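Local coordinates for cell wall surface anchor protein (Streptococcus agalactiae, PDB 4Z1P), which is a cell-wall-linked surface adhesin of the antigen I/II family that probably helps the bacterium attach to host cells or to other microbes, at residues H89-K93 with S110-F115; K208-W212 with Y225-D229. All coordinates share one frame; numbering follows the deposited sequence.

Interaction 1 (H89-K93 with S110-F115); sequences HVLSK and SPVGEF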
loop_
_atom_site.group_PDB
_atom_site.type_symbol
_atom_site.label_atom_id
_atom_site.label_comp_id
_atom_site.label_asym_id
_atom_site.label_seq_id
_atom_site.Cartn_x
_atom_site.Cartn_y
_atom_site.Cartn_z
ATOM N N HIS A 89 6.517 -23.308 0.293
ATOM C CA HIS A 89 6.223 -22.166 1.121
ATOM C C HIS A 89 6.464 -22.563 2.561
ATOM O O HIS A 89 5.765 -23.399 3.083
ATOM C CB HIS A 89 4.824 -21.628 0.924
ATOM C CG HIS A 89 4.423 -20.572 1.910
ATOM N ND1 HIS A 89 3.118 -20.370 2.301
ATOM C CD2 HIS A 89 5.159 -19.678 2.624
ATOM C CE1 HIS A 89 3.059 -19.353 3.144
ATOM N NE2 HIS A 89 4.281 -18.906 3.344
ATOM N N VAL A 90 7.543 -22.041 3.181
ATOM C CA VAL A 90 8.002 -22.541 4.486
ATOM C C VAL A 90 8.098 -21.419 5.467
ATOM O O VAL A 90 8.360 -20.278 5.125
ATOM C CB VAL A 90 9.376 -23.291 4.396
ATOM C CG1 VAL A 90 9.291 -24.506 3.517
ATOM C CG2 VAL A 90 10.520 -22.353 3.999
ATOM N N LEU A 91 7.829 -21.727 6.713
ATOM C CA LEU A 91 7.943 -20.731 7.759
ATOM C C LEU A 91 9.436 -20.506 8.173
ATOM O O LEU A 91 9.761 -19.457 8.660
ATOM C CB LEU A 91 7.202 -21.266 8.945
ATOM C CG LEU A 91 5.733 -20.916 9.086
ATOM C CD1 LEU A 91 5.016 -20.416 7.882
ATOM C CD2 LEU A 91 4.992 -21.968 9.903
ATOM N N SER A 92 10.275 -21.475 7.945
ATOM C CA SER A 92 11.689 -21.297 8.132
ATOM C C SER A 92 12.386 -22.269 7.254
ATOM O O SER A 92 11.865 -23.341 6.962
ATOM C CB SER A 92 12.076 -21.478 9.647
ATOM O OG SER A 92 12.992 -22.502 9.820
ATOM N N LYS A 93 13.658 -21.994 6.983
ATOM C CA LYS A 93 14.432 -23.011 6.271
ATOM C C LYS A 93 14.525 -24.340 6.988
ATOM O O LYS A 93 14.756 -25.341 6.374
ATOM C CB LYS A 93 15.831 -22.482 5.965
ATOM C CG LYS A 93 16.711 -22.192 7.152
ATOM C CD LYS A 93 17.909 -21.391 6.688
ATOM C CE LYS A 93 19.034 -21.426 7.688
ATOM N NZ LYS A 93 18.698 -20.681 8.919
ATOM N N SER A 110 20.836 -17.704 2.975
ATOM C CA SER A 110 20.370 -17.922 4.337
ATOM C C SER A 110 19.207 -16.983 4.651
ATOM O O SER A 110 19.383 -15.920 5.216
ATOM C CB SER A 110 21.525 -17.693 5.345
ATOM O OG SER A 110 21.076 -17.953 6.688
ATOM N N PRO A 111 17.988 -17.365 4.233
ATOM C CA PRO A 111 16.813 -16.548 4.393
ATOM C C PRO A 111 16.492 -16.437 5.843
ATOM O O PRO A 111 16.678 -17.389 6.583
ATOM C CB PRO A 111 15.732 -17.331 3.594
ATOM C CG PRO A 111 16.540 -18.265 2.741
ATOM C CD PRO A 111 17.703 -18.636 3.540
ATOM N N VAL A 112 16.007 -15.271 6.274
ATOM C CA VAL A 112 15.884 -15.038 7.706
ATOM C C VAL A 112 14.623 -15.659 8.255
ATOM O O VAL A 112 14.590 -16.023 9.442
ATOM C CB VAL A 112 15.927 -13.545 8.040
ATOM C CG1 VAL A 112 14.679 -12.804 7.624
ATOM C CG2 VAL A 112 16.233 -13.339 9.532
ATOM N N GLY A 113 13.585 -15.755 7.442
ATOM C CA GLY A 113 12.259 -16.091 7.981
ATOM C C GLY A 113 11.505 -16.999 7.025
ATOM O O GLY A 113 12.066 -17.986 6.476
ATOM N N GLU A 114 10.269 -16.602 6.801
ATOM C CA GLU A 114 9.282 -17.386 6.062
ATOM C C GLU A 114 9.532 -17.002 4.588
ATOM O O GLU A 114 9.518 -15.837 4.281
ATOM C CB GLU A 114 7.864 -16.927 6.524
ATOM C CG GLU A 114 6.723 -17.242 5.583
ATOM C CD GLU A 114 5.373 -16.924 6.179
ATOM O OE1 GLU A 114 5.290 -16.281 7.249
ATOM O OE2 GLU A 114 4.387 -17.355 5.588
ATOM N N PHE A 115 9.649 -17.965 3.680
ATOM C CA PHE A 115 9.880 -17.615 2.308
ATOM C C PHE A 115 9.234 -18.613 1.368
ATOM O O PHE A 115 8.668 -19.632 1.825
ATOM C CB PHE A 115 11.392 -17.531 2.037
ATOM C CG PHE A 115 12.129 -18.820 2.228
ATOM C CD1 PHE A 115 12.632 -19.150 3.451
ATOM C CD2 PHE A 115 12.423 -19.663 1.171
ATOM C CE1 PHE A 115 13.388 -20.299 3.609
ATOM C CE2 PHE A 115 13.133 -20.836 1.323
ATOM C CZ PHE A 115 13.634 -21.169 2.547
HETATM O O HOH W 1 14.213 -19.182 7.215
HETATM O O HOH W 2 17.607 -18.040 8.879
#
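Phe115, Glu114 and Lys93 bury the most surface where 110-115 lies along 89-93. The motif is the end of an antiparallel strand pair: Val90 and Phe115 form a hydrogen-bonded pair where strand 85-90 stops and strand 115-120 starts. Val90 N bonds to Phe115 O at 3.0 Å, and Phe115 N returns a bond to Val90 O. The Phe115 ring is sandwiched. Val90 CG2 makes a CH-pi contact over one face, 3.7 Å from the centroid of the Phe115 ring, and Pro111 CG lies over the opposite face. Val58 and Leu96 also touch this ring.

The backbones come closest at Leu91 and Glu114, CA to CA 4.0 Å, and part toward Lys93 and Pro111, where two waters bridge them. One water accepts from Lys93 N and donates to Gly113 O and Pro111 O. A second joins Lys93 NZ to Pro111 O. The aliphatic part of Lys93 passes near Pro111, with Lys93 CD 4.2 Å from Pro111 CD.

Glu114 reaches His89 with CG anti to its backbone N (chi1 160°) and the chain extended. Carboxylate and imidazole are nearly coplanar, 18° apart. His89 also stacks on Tyr116. His89 NE2 donates to the anti lone pair of Glu114 OE2 at 2.7 Å.

Interaction 2 (K208-W212 with Y225-D229); sequences KLEGW and YKFVD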
loop_
_atom_site.group_PDB
_atom_site.type_symbol
_atom_site.label_atom_id
_atom_site.label_comp_id
_atom_site.label_asym_id
_atom_site.label_seq_id
_atom_site.Cartn_x
_atom_site.Cartn_y
_atom_site.Cartn_z
ATOM N N LYS A 208 -14.608 20.479 13.890
ATOM C CA LYS A 208 -13.452 20.460 13.033
ATOM C C LYS A 208 -13.038 18.981 12.759
ATOM O O LYS A 208 -12.735 18.249 13.698
ATOM C CB LYS A 208 -12.301 21.199 13.688
ATOM C CG LYS A 208 -11.046 21.183 12.821
ATOM C CD LYS A 208 -9.893 21.869 13.514
ATOM C CE LYS A 208 -8.701 21.931 12.576
ATOM N NZ LYS A 208 -7.454 22.208 13.340
ATOM N N LEU A 209 -13.084 18.584 11.490
ATOM C CA LEU A 209 -12.609 17.286 11.043
ATOM C C LEU A 209 -11.265 17.478 10.395
ATOM O O LEU A 209 -11.168 18.117 9.363
ATOM C CB LEU A 209 -13.589 16.691 10.102
ATOM C CG LEU A 209 -15.002 16.601 10.697
ATOM C CD1 LEU A 209 -15.914 15.950 9.704
ATOM C CD2 LEU A 209 -15.118 15.876 12.070
ATOM N N GLU A 210 -10.208 16.995 11.054
ATOM C CA GLU A 210 -8.836 17.152 10.569
ATOM C C GLU A 210 -8.565 15.962 9.669
ATOM O O GLU A 210 -8.351 14.826 10.134
ATOM C CB GLU A 210 -7.811 17.185 11.716
ATOM C CG GLU A 210 -7.966 18.352 12.661
ATOM C CD GLU A 210 -7.062 18.238 13.913
ATOM O OE1 GLU A 210 -7.587 18.567 15.005
ATOM O OE2 GLU A 210 -5.873 17.805 13.778
ATOM N N GLY A 211 -8.595 16.200 8.372
ATOM C CA GLY A 211 -8.245 15.136 7.414
ATOM C C GLY A 211 -6.820 14.656 7.474
ATOM O O GLY A 211 -5.908 15.336 7.967
ATOM N N TRP A 212 -6.599 13.465 6.929
ATOM C CA TRP A 212 -5.212 12.949 6.898
ATOM C C TRP A 212 -4.448 13.612 5.794
ATOM O O TRP A 212 -5.017 13.892 4.708
ATOM C CB TRP A 212 -5.238 11.464 6.598
ATOM C CG TRP A 212 -3.925 10.810 6.608
ATOM C CD1 TRP A 212 -3.025 10.796 7.625
ATOM C CD2 TRP A 212 -3.401 9.969 5.582
ATOM N NE1 TRP A 212 -1.925 10.013 7.279
ATOM C CE2 TRP A 212 -2.148 9.475 6.040
ATOM C CE3 TRP A 212 -3.855 9.595 4.335
ATOM C CZ2 TRP A 212 -1.358 8.677 5.273
ATOM C CZ3 TRP A 212 -3.061 8.798 3.563
ATOM C CH2 TRP A 212 -1.831 8.353 4.018
ATOM N N TYR A 225 -11.351 10.766 -1.186
ATOM C CA TYR A 225 -10.927 11.455 0.019
ATOM C C TYR A 225 -12.201 12.067 0.578
ATOM O O TYR A 225 -12.724 13.027 0.033
ATOM C CB TYR A 225 -9.817 12.461 -0.308
ATOM C CG TYR A 225 -9.169 13.168 0.875
ATOM C CD1 TYR A 225 -9.859 14.149 1.631
ATOM C CD2 TYR A 225 -7.871 12.869 1.253
ATOM C CE1 TYR A 225 -9.239 14.763 2.704
ATOM C CE2 TYR A 225 -7.240 13.488 2.301
ATOM C CZ TYR A 225 -7.945 14.462 3.025
ATOM O OH TYR A 225 -7.310 15.067 4.110
ATOM N N LYS A 226 -12.768 11.483 1.628
ATOM C CA LYS A 226 -14.052 11.980 2.052
ATOM C C LYS A 226 -14.305 11.804 3.500
ATOM O O LYS A 226 -13.695 10.956 4.136
ATOM C CB LYS A 226 -15.137 11.323 1.231
ATOM C CG LYS A 226 -15.639 10.036 1.742
ATOM C CD LYS A 226 -16.849 9.583 0.921
ATOM C CE LYS A 226 -17.151 8.166 1.318
ATOM N NZ LYS A 226 -18.249 7.536 0.557
ATOM N N PHE A 227 -15.160 12.670 4.045
ATOM C CA PHE A 227 -15.590 12.587 5.431
ATOM C C PHE A 227 -17.061 12.237 5.470
ATOM O O PHE A 227 -17.826 12.779 4.708
ATOM C CB PHE A 227 -15.455 13.949 6.124
ATOM C CG PHE A 227 -14.109 14.608 5.979
ATOM C CD1 PHE A 227 -13.782 15.353 4.853
ATOM C CD2 PHE A 227 -13.219 14.582 7.009
ATOM C CE1 PHE A 227 -12.554 16.028 4.754
ATOM C CE2 PHE A 227 -12.003 15.263 6.926
ATOM C CZ PHE A 227 -11.669 15.973 5.794
ATOM N N VAL A 228 -17.445 11.321 6.359
ATOM C CA VAL A 228 -18.839 11.042 6.677
ATOM C C VAL A 228 -19.057 11.314 8.192
ATOM O O VAL A 228 -18.418 10.732 9.037
ATOM C CB VAL A 228 -19.259 9.605 6.296
ATOM C CG1 VAL A 228 -20.734 9.395 6.579
ATOM C CG2 VAL A 228 -18.964 9.315 4.818
ATOM N N ASP A 229 -19.938 12.259 8.542
ATOM C CA ASP A 229 -20.115 12.648 9.957
ATOM C C ASP A 229 -21.581 12.352 10.279
ATOM O O ASP A 229 -22.485 12.779 9.561
ATOM C CB ASP A 229 -19.774 14.123 10.121
ATOM C CG ASP A 229 -19.713 14.539 11.580
ATOM O OD1 ASP A 229 -20.759 14.419 12.287
ATOM O OD2 ASP A 229 -18.618 14.916 12.015
#
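Leu209 and Phe227 meet between two facing sheets, in the hydrophobic interior of a beta-sandwich. Strand 204-210 belongs to one sheet and strand 225-230 to the other. The short segments 208-210 and 225-229 run roughly antiparallel, at 143°, with their axes 9.5 Å apart, so side chains and not backbone bonds join them.

Leu209 and Phe227 both set out from their backbones toward the other segment, and the side chains then pass alongside one another, running opposite ways. Leu209 CB lies oblique to the phenyl ring, 3.8 Å from Phe227 CD2. Phe227 has CG anti to its carbonyl carbon (chi1 -51°). The far end of its ring thereby reaches the backbone of Gly211: Phe227 CE2 is 3.8 Å from Gly211 CA, and Gly211 N lies at the ring edge, in plane. Gly211 C also lies 3.4 Å from Tyr225 OH. Phe318 packs edge-to-face with both Phe227 and Tyr225.

Two polar groups flank the apolar centre. At one end, Tyr225 extends its ring past Gly211, and Tyr225 OH donates to Trp212 O at 2.6 Å. That oxygen sits at the ring edge, in plane. The hydroxyl is tilted 32° from the carbonyl plane. At the other end, the two methyls of Leu209 rest against the carboxylate of Asp229, Leu209 CD2 being 3.6 Å from Asp229 OD2. This oxygen is hydrogen-bonded to Asn314.

Tyr225 OH and Asp229 OD2 thus both have hydrogen-bond partners. Tyr225 OH gives its proton to Trp212 O and accepts from Ala298 N, which ties the aromatic ring to two backbone sites. The hydrogen bond from Asn314 ND2 should offset part of the cost of burying the Asp229 carboxylate beside leucine methyls.

Overall arrangement
Interactions 1 and 2 lie in different family regions of one elongated chain, on opposite sides of its centre. Interaction 1 falls in the antigen I/II C2 terminal region and interaction 2 in the antigen C-terminus region. Their centres are 42 Å apart, and their nearest atoms are about 26 Å apart, so they do not touch. They follow in series along the sequence. Interaction 1 is a surface contact at the edge of a five-stranded sheet, joining the ends of two neighbouring strands and the loops that continue them. Interaction 2 is buried and joins two sheets face to face. No ligand or metal takes part in either contact.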